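Local coordinates for A1 protein (Enterobacteria phage Qbeta, PDB 3RLK) that is a minor component of the phage capsid, made by read-through of the coat-protein stop codon and probably needed for infection of the host, at residues T74-W79 with A185-P190; C30-W35 with Y150-V155. All blocks are in the same frame, centred on the assembly; numbering follows the deposited sequence.

Contact 1 of 2, residues T74-W79 with A185-P190; sequences TKWRDW and AVIVVP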
ATOM      1  N   THR A  74       2.960  12.058  14.746  1.00 14.87           N
ATOM      2  CA  THR A  74       1.825  12.643  14.057  1.00 16.92           C
ATOM      3  C   THR A  74       0.670  11.614  13.868  1.00 16.67           C
ATOM      4  O   THR A  74       0.869  10.396  14.056  1.00 16.85           O
ATOM      5  CB  THR A  74       2.276  13.262  12.737  1.00 17.75           C
ATOM      6  OG1 THR A  74       2.592  12.218  11.808  1.00 17.62           O
ATOM      7  CG2 THR A  74       3.499  14.184  12.930  1.00 15.70           C
ATOM      8  N   LYS A  75      -0.526  12.087  13.522  1.00 15.98           N
ATOM      9  CA  LYS A  75      -1.634  11.152  13.450  1.00 17.27           C
ATOM     10  C   LYS A  75      -1.691  10.355  12.117  1.00 16.53           C
ATOM     11  O   LYS A  75      -1.485  10.918  11.069  1.00 14.98           O
ATOM     12  CB  LYS A  75      -2.947  11.818  13.850  1.00 20.33           C
ATOM     13  CG  LYS A  75      -3.573  12.777  12.953  1.00 25.29           C
ATOM     14  CD  LYS A  75      -4.909  13.137  13.677  1.00 31.92           C
ATOM     15  CE  LYS A  75      -5.858  14.093  12.919  1.00 34.93           C
ATOM     16  NZ  LYS A  75      -6.714  14.820  13.916  1.00 35.06           N
ATOM     17  N   TRP A  76      -1.996   9.055  12.180  1.00 15.72           N
ATOM     18  CA  TRP A  76      -2.304   8.317  10.965  1.00 14.63           C
ATOM     19  C   TRP A  76      -3.668   8.798  10.464  1.00 14.93           C
ATOM     20  O   TRP A  76      -4.527   9.185  11.301  1.00 14.28           O
ATOM     21  CB  TRP A  76      -2.454   6.817  11.298  1.00 13.83           C
ATOM     22  CG  TRP A  76      -1.210   6.253  11.787  1.00 15.10           C
ATOM     23  CD1 TRP A  76      -0.899   5.918  13.115  1.00 16.37           C
ATOM     24  CD2 TRP A  76      -0.101   5.877  11.001  1.00 14.83           C
ATOM     25  NE1 TRP A  76       0.366   5.407  13.165  1.00 15.46           N
ATOM     26  CE2 TRP A  76       0.898   5.377  11.894  1.00 10.97           C
ATOM     27  CE3 TRP A  76       0.181   5.944   9.630  1.00 17.13           C
ATOM     28  CZ2 TRP A  76       2.126   4.896  11.443  1.00 13.50           C
ATOM     29  CZ3 TRP A  76       1.427   5.484   9.171  1.00 13.49           C
ATOM     30  CH2 TRP A  76       2.389   4.974  10.077  1.00 12.06           C
ATOM     31  N   ARG A  77      -3.889   8.748   9.133  1.00 13.56           N
ATOM     32  CA  ARG A  77      -5.209   9.014   8.542  1.00 13.58           C
ATOM     33  C   ARG A  77      -6.241   8.007   9.086  1.00 13.28           C
ATOM     34  O   ARG A  77      -7.357   8.390   9.330  1.00 14.35           O
ATOM     35  CB  ARG A  77      -5.166   8.968   6.983  1.00 13.80           C
ATOM     36  CG  ARG A  77      -4.619  10.207   6.324  1.00 14.27           C
ATOM     37  CD  ARG A  77      -5.636  11.335   6.315  1.00 19.39           C
ATOM     38  NE  ARG A  77      -5.129  12.397   5.456  1.00 20.37           N
ATOM     39  CZ  ARG A  77      -4.344  13.373   5.895  1.00 20.02           C
ATOM     40  NH1 ARG A  77      -4.008  13.385   7.187  1.00 19.89           N
ATOM     41  NH2 ARG A  77      -3.894  14.330   5.072  1.00 15.93           N
ATOM     42  N   ASP A  78      -5.853   6.722   9.210  1.00 13.65           N
ATOM     43  CA  ASP A  78      -6.714   5.653   9.754  1.00 12.80           C
ATOM     44  C   ASP A  78      -8.043   5.659   8.995  1.00 13.87           C
ATOM     45  O   ASP A  78      -9.087   5.686   9.581  1.00 12.55           O
ATOM     46  CB  ASP A  78      -6.863   5.819  11.309  1.00 14.44           C
ATOM     47  CG  ASP A  78      -7.539   4.590  11.968  1.00 16.93           C
ATOM     48  OD1 ASP A  78      -7.540   3.461  11.383  1.00 15.34           O
ATOM     49  OD2 ASP A  78      -8.114   4.746  13.041  1.00 22.14           O
ATOM     50  N   TRP A  79      -7.947   5.625   7.654  1.00 14.33           N
ATOM     51  CA  TRP A  79      -9.073   5.807   6.744  1.00 14.98           C
ATOM     52  C   TRP A  79     -10.236   4.865   7.055  1.00 15.35           C
ATOM     53  O   TRP A  79     -11.417   5.291   7.049  1.00 15.21           O
ATOM     54  CB  TRP A  79      -8.558   5.520   5.321  1.00 14.81           C
ATOM     55  CG  TRP A  79      -7.395   6.372   4.795  1.00 11.75           C
ATOM     56  CD1 TRP A  79      -6.032   6.071   4.807  1.00  8.13           C
ATOM     57  CD2 TRP A  79      -7.504   7.673   4.224  1.00 14.68           C
ATOM     58  NE1 TRP A  79      -5.315   7.079   4.206  1.00 12.42           N
ATOM     59  CE2 TRP A  79      -6.188   8.084   3.846  1.00 14.16           C
ATOM     60  CE3 TRP A  79      -8.605   8.537   3.953  1.00 14.90           C
ATOM     61  CZ2 TRP A  79      -5.926   9.347   3.219  1.00 14.58           C
ATOM     62  CZ3 TRP A  79      -8.359   9.783   3.320  1.00 17.32           C
ATOM     63  CH2 TRP A  79      -7.014  10.161   2.930  1.00 11.82           C
ATOM     64  N   ALA A 185       6.485   1.076   2.179  1.00 11.85           N
ATOM     65  CA  ALA A 185       6.561  -0.155   2.992  1.00 12.67           C
ATOM     66  C   ALA A 185       5.196  -0.583   3.512  1.00 11.50           C
ATOM     67  O   ALA A 185       4.238   0.207   3.503  1.00 11.03           O
ATOM     68  CB  ALA A 185       7.547   0.004   4.161  1.00 13.88           C
ATOM     69  N   VAL A 186       5.093  -1.852   3.940  1.00  9.03           N
ATOM     70  CA  VAL A 186       3.881  -2.334   4.627  1.00  9.52           C
ATOM     71  C   VAL A 186       4.425  -2.719   5.984  1.00  7.97           C
ATOM     72  O   VAL A 186       5.469  -3.468   6.100  1.00  9.67           O
ATOM     73  CB  VAL A 186       3.226  -3.622   3.949  1.00 10.68           C
ATOM     74  CG1 VAL A 186       2.146  -4.222   4.898  1.00 12.28           C
ATOM     75  CG2 VAL A 186       2.569  -3.301   2.623  1.00 10.10           C
ATOM     76  N   ILE A 187       3.770  -2.220   7.042  1.00  9.72           N
ATOM     77  CA  ILE A 187       4.256  -2.491   8.403  1.00  8.67           C
ATOM     78  C   ILE A 187       3.146  -3.042   9.283  1.00  9.56           C
ATOM     79  O   ILE A 187       1.954  -2.915   8.941  1.00 11.24           O
ATOM     80  CB  ILE A 187       4.879  -1.190   9.111  1.00  9.21           C
ATOM     81  CG1 ILE A 187       3.762  -0.145   9.266  1.00 11.47           C
ATOM     82  CG2 ILE A 187       5.957  -0.566   8.203  1.00  8.82           C
ATOM     83  CD1 ILE A 187       4.204   1.130  10.087  1.00  8.53           C
ATOM     84  N   VAL A 188       3.568  -3.584  10.428  1.00  8.08           N
ATOM     85  CA  VAL A 188       2.679  -3.735  11.579  1.00 10.11           C
ATOM     86  C   VAL A 188       2.947  -2.557  12.574  1.00 11.31           C
ATOM     87  O   VAL A 188       4.041  -2.425  13.118  1.00 12.08           O
ATOM     88  CB  VAL A 188       2.794  -5.134  12.234  1.00  8.05           C
ATOM     89  CG1 VAL A 188       1.960  -5.158  13.532  1.00  9.43           C
ATOM     90  CG2 VAL A 188       2.232  -6.283  11.291  1.00  9.21           C
ATOM     91  N   VAL A 189       1.985  -1.633  12.725  1.00 11.79           N
ATOM     92  CA  VAL A 189       2.263  -0.479  13.610  1.00 12.90           C
ATOM     93  C   VAL A 189       2.302  -0.926  15.087  1.00 12.71           C
ATOM     94  O   VAL A 189       1.338  -1.518  15.586  1.00 12.73           O
ATOM     95  CB  VAL A 189       1.309   0.701  13.357  1.00 13.59           C
ATOM     96  CG1 VAL A 189      -0.141   0.295  13.594  1.00 15.89           C
ATOM     97  CG2 VAL A 189       1.699   1.941  14.185  1.00 13.37           C
ATOM     98  N   PRO A 190       3.404  -0.644  15.796  1.00 14.00           N
ATOM     99  CA  PRO A 190       3.461  -1.002  17.262  1.00 15.03           C
ATOM    100  C   PRO A 190       2.424  -0.300  18.112  1.00 16.15           C
ATOM    101  O   PRO A 190       2.115   0.880  17.908  1.00 16.65           O
ATOM    102  CB  PRO A 190       4.831  -0.510  17.721  1.00 15.08           C
ATOM    103  CG  PRO A 190       5.616  -0.331  16.411  1.00 15.59           C
ATOM    104  CD  PRO A 190       4.589   0.118  15.382  1.00 13.04           C
TER

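Contact 2 of 2, residues C30-W35 with Y150-V155; sequences CPFAIW and YHADGV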
ATOM      1  N   CYS A  30       9.040  -7.405   5.404  1.00 13.41           N
ATOM      2  CA  CYS A  30       7.604  -7.312   5.233  1.00 14.16           C
ATOM      3  C   CYS A  30       6.942  -8.358   6.138  1.00 12.53           C
ATOM      4  O   CYS A  30       7.274  -9.555   6.072  1.00 12.07           O
ATOM      5  CB  CYS A  30       7.215  -7.590   3.789  1.00 14.36           C
ATOM      6  SG  CYS A  30       5.490  -7.294   3.527  1.00 17.65           S
ATOM      7  N   PRO A  31       6.067  -7.925   7.031  1.00 13.08           N
ATOM      8  CA  PRO A  31       5.573  -8.798   8.067  1.00 12.73           C
ATOM      9  C   PRO A  31       4.378  -9.666   7.669  1.00 13.71           C
ATOM     10  O   PRO A  31       3.851 -10.399   8.488  1.00 17.33           O
ATOM     11  CB  PRO A  31       5.175  -7.806   9.171  1.00 14.93           C
ATOM     12  CG  PRO A  31       4.858  -6.596   8.521  1.00 14.54           C
ATOM     13  CD  PRO A  31       5.505  -6.550   7.168  1.00 13.95           C
ATOM     14  N   PHE A  32       3.964  -9.603   6.414  1.00 10.65           N
ATOM     15  CA  PHE A  32       2.924 -10.465   5.893  1.00 10.31           C
ATOM     16  C   PHE A  32       3.478 -11.254   4.744  1.00 10.42           C
ATOM     17  O   PHE A  32       4.558 -10.906   4.215  1.00 10.29           O
ATOM     18  CB  PHE A  32       1.731  -9.634   5.418  1.00 10.53           C
ATOM     19  CG  PHE A  32       1.086  -8.858   6.531  1.00  8.08           C
ATOM     20  CD1 PHE A  32       0.258  -9.488   7.444  1.00 14.08           C
ATOM     21  CD2 PHE A  32       1.367  -7.493   6.693  1.00 12.06           C
ATOM     22  CE1 PHE A  32      -0.293  -8.790   8.538  1.00 14.10           C
ATOM     23  CE2 PHE A  32       0.852  -6.787   7.771  1.00 12.57           C
ATOM     24  CZ  PHE A  32      -0.025  -7.442   8.690  1.00 12.81           C
ATOM     25  N   ALA A  33       2.787 -12.354   4.421  1.00 11.08           N
ATOM     26  CA  ALA A  33       3.198 -13.189   3.319  1.00 10.45           C
ATOM     27  C   ALA A  33       3.269 -12.348   2.050  1.00  8.89           C
ATOM     28  O   ALA A  33       2.421 -11.440   1.757  1.00  9.93           O
ATOM     29  CB  ALA A  33       2.218 -14.334   3.125  1.00 11.36           C
ATOM     30  N   ILE A  34       4.287 -12.639   1.256  1.00 11.00           N
ATOM     31  CA  ILE A  34       4.405 -12.006  -0.069  1.00  8.34           C
ATOM     32  C   ILE A  34       4.357 -13.040  -1.265  1.00 10.82           C
ATOM     33  O   ILE A  34       4.676 -14.195  -1.032  1.00  9.16           O
ATOM     34  CB  ILE A  34       5.593 -11.091  -0.145  1.00  8.94           C
ATOM     35  CG1 ILE A  34       6.887 -11.865   0.115  1.00 12.36           C
ATOM     36  CG2 ILE A  34       5.427  -9.894   0.839  1.00  8.09           C
ATOM     37  CD1 ILE A  34       8.149 -11.082  -0.491  1.00 13.49           C
ATOM     38  N   TRP A  35       3.968 -12.565  -2.484  1.00 10.79           N
ATOM     39  CA  TRP A  35       3.480 -13.472  -3.534  1.00 10.02           C
ATOM     40  C   TRP A  35       3.933 -12.980  -4.865  1.00 10.77           C
ATOM     41  O   TRP A  35       4.235 -11.796  -5.002  1.00 11.87           O
ATOM     42  CB  TRP A  35       1.955 -13.450  -3.571  1.00 11.98           C
ATOM     43  CG  TRP A  35       1.384 -13.796  -2.230  1.00 10.77           C
ATOM     44  CD1 TRP A  35       1.178 -12.918  -1.164  1.00  8.35           C
ATOM     45  CD2 TRP A  35       1.000 -15.102  -1.777  1.00  7.85           C
ATOM     46  NE1 TRP A  35       0.657 -13.622  -0.098  1.00  8.64           N
ATOM     47  CE2 TRP A  35       0.528 -14.950  -0.458  1.00 10.84           C
ATOM     48  CE3 TRP A  35       0.951 -16.399  -2.395  1.00  8.41           C
ATOM     49  CZ2 TRP A  35       0.018 -16.030   0.275  1.00 12.95           C
ATOM     50  CZ3 TRP A  35       0.436 -17.474  -1.647  1.00 10.93           C
ATOM     51  CH2 TRP A  35       0.017 -17.289  -0.328  1.00 11.66           C
ATOM     52  N   TYR A 150      -8.498  -8.779  11.188  1.00 16.61           N
ATOM     53  CA  TYR A 150      -8.775  -8.478  12.584  1.00 17.89           C
ATOM     54  C   TYR A 150      -7.493  -8.645  13.381  1.00 16.53           C
ATOM     55  O   TYR A 150      -6.827  -9.685  13.300  1.00 17.25           O
ATOM     56  CB  TYR A 150      -9.874  -9.405  13.070  1.00 18.90           C
ATOM     57  CG  TYR A 150     -10.363  -9.137  14.463  1.00 24.38           C
ATOM     58  CD1 TYR A 150     -11.076  -7.973  14.765  1.00 25.22           C
ATOM     59  CD2 TYR A 150     -10.150 -10.085  15.484  1.00 26.50           C
ATOM     60  CE1 TYR A 150     -11.547  -7.749  16.061  1.00 29.87           C
ATOM     61  CE2 TYR A 150     -10.604  -9.879  16.741  1.00 29.36           C
ATOM     62  CZ  TYR A 150     -11.310  -8.723  17.047  1.00 30.88           C
ATOM     63  OH  TYR A 150     -11.761  -8.597  18.350  1.00 30.53           O
ATOM     64  N   HIS A 151      -7.111  -7.569  14.078  1.00 14.83           N
ATOM     65  CA  HIS A 151      -5.866  -7.544  14.902  1.00 15.86           C
ATOM     66  C   HIS A 151      -4.516  -7.623  14.193  1.00 13.44           C
ATOM     67  O   HIS A 151      -3.480  -7.736  14.883  1.00 12.35           O
ATOM     68  CB  HIS A 151      -5.883  -8.568  16.058  1.00 17.69           C
ATOM     69  CG  HIS A 151      -6.746  -8.135  17.226  1.00 23.00           C
ATOM     70  ND1 HIS A 151      -7.445  -9.027  18.010  1.00 22.67           N
ATOM     71  CD2 HIS A 151      -7.065  -6.892  17.696  1.00 25.47           C
ATOM     72  CE1 HIS A 151      -8.124  -8.362  18.937  1.00 26.19           C
ATOM     73  NE2 HIS A 151      -7.929  -7.067  18.757  1.00 27.16           N
ATOM     74  N   ALA A 152      -4.494  -7.594  12.861  1.00 12.25           N
ATOM     75  CA  ALA A 152      -3.185  -7.615  12.154  1.00 12.74           C
ATOM     76  C   ALA A 152      -2.426  -6.286  12.349  1.00 11.88           C
ATOM     77  O   ALA A 152      -1.168  -6.253  12.327  1.00 12.21           O
ATOM     78  CB  ALA A 152      -3.342  -7.840  10.633  1.00 12.50           C
ATOM     79  N   ASP A 153      -3.207  -5.236  12.561  1.00 10.50           N
ATOM     80  CA  ASP A 153      -2.693  -3.869  12.709  1.00  9.55           C
ATOM     81  C   ASP A 153      -1.720  -3.478  11.555  1.00 11.41           C
ATOM     82  O   ASP A 153      -0.677  -2.800  11.763  1.00 10.85           O
ATOM     83  CB  ASP A 153      -1.944  -3.721  14.019  1.00 11.45           C
ATOM     84  CG  ASP A 153      -2.836  -3.913  15.222  1.00 12.12           C
ATOM     85  OD1 ASP A 153      -4.075  -3.799  15.066  1.00 13.44           O
ATOM     86  OD2 ASP A 153      -2.221  -4.166  16.277  1.00 14.90           O
ATOM     87  N   GLY A 154      -2.060  -3.931  10.356  1.00 11.06           N
ATOM     88  CA  GLY A 154      -1.228  -3.678   9.165  1.00 11.21           C
ATOM     89  C   GLY A 154      -1.469  -2.293   8.629  1.00 11.16           C
ATOM     90  O   GLY A 154      -2.623  -1.824   8.587  1.00 12.62           O
ATOM     91  N   VAL A 155      -0.386  -1.614   8.224  1.00 11.97           N
ATOM     92  CA  VAL A 155      -0.475  -0.324   7.562  1.00 11.37           C
ATOM     93  C   VAL A 155       0.395  -0.305   6.279  1.00 11.81           C
ATOM     94  O   VAL A 155       1.567  -0.769   6.256  1.00 10.86           O
ATOM     95  CB  VAL A 155       0.041   0.758   8.557  1.00 13.50           C
ATOM     96  CG1 VAL A 155      -0.043   2.162   7.993  1.00 13.51           C
ATOM     97  CG2 VAL A 155      -0.738   0.670   9.824  1.00 14.98           C
TER

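Contact 1 of 2, residues T74-W79 with A185-P190
The loop between strands 71-72 and 90-91 packs against the end of edge strand 183-188 of a three-stranded antiparallel sheet, with W76 resting on I187 and V189. The contact is apolar and small, about 101 Å² in all, and the backbones stay well apart: the CA atoms of W76 and V189 are 10.3 Å from each other. The indole bridges the gap. Its CG stands anti to the carbonyl carbon (chi1 -64°), and the ring system meets both aliphatic side chains obliquely. V189 touches it through one branch, CG2 lying 3.9 Å from W76 NE1 and 4.1 Å from W76 CZ2, as the two side chains pass each other in opposite directions. I187 reaches W76 with its terminal CD1, 4.3 Å from W76 CH2. The indole N-H is engaged elsewhere, in a hydrogen bond to R89 O, which satisfies it and would help to set the turn of the ring. V155 and L71 also touch W76, while D98 takes the backbone N-H groups of R77 and D78 with its two carboxylate oxygens and so holds the loop. The arrangement is that of a loop tryptophan packed on aliphatic side chains of one face of an antiparallel sheet, its N-H bonded to a main-chain carbonyl.

Contact 2 of 2, residues C30-W35 with Y150-V155
Apolar packing carries this contact, with the ring of F32 set against A152 and G154, just where strand 154-159 begins; about 102 Å² is buried. The A152 methyl makes the shorter approach, its CB lying 3.8 Å from F32 CE1 and 3.9 Å from F32 CZ. G154 meets the ring with backbone alone: its CA is 4.0 Å from both F32 CE2 and F32 CZ, and a CB there would point toward F32 and lie very close to CE2, so its absence allows the close approach. Both partners meet the ring obliquely. F32 extends its phenyl with CG anti to the carbonyl carbon (chi1 -62°), which carries it across from a loop whose backbone keeps its distance.

Polar interactions flank the contact and probably steady the turn that leads into the strand. D153, between the two residues touched by F32, has a left-handed backbone conformation (phi 50°); its OD1 is hydrogen-bonded to Y85 OH, and G154 O accepts from R82 NH2.

F32 itself sits between elements of two sheets. V186 and V188 on strand 183-188, next to strand 154-159, pack against it, and C142 of strand 140-143 reaches it from the larger mixed sheet that also takes in strand 34-38.

In the fold
Both contacts bear on the antiparallel pair of strands 154-159 and 183-188, but from opposite faces. Contact 1 lies on the face formed by I187, V189 and V155, contact 2 on the one to which V186 and V188 turn. Backbone hydrogen bonds join them directly: I187 N is 2.8 Å from V155 O, and V189 N pairs with D153 O. Their centres are about 12 Å apart, and each relies on one partly exposed aromatic residue. Contact 1 is the more buried and sets an indole, with its polar N-H, on branched aliphatic side chains; contact 2, less enclosed, sets a purely apolar ring on small residues and links the three-stranded sheet to the mixed one.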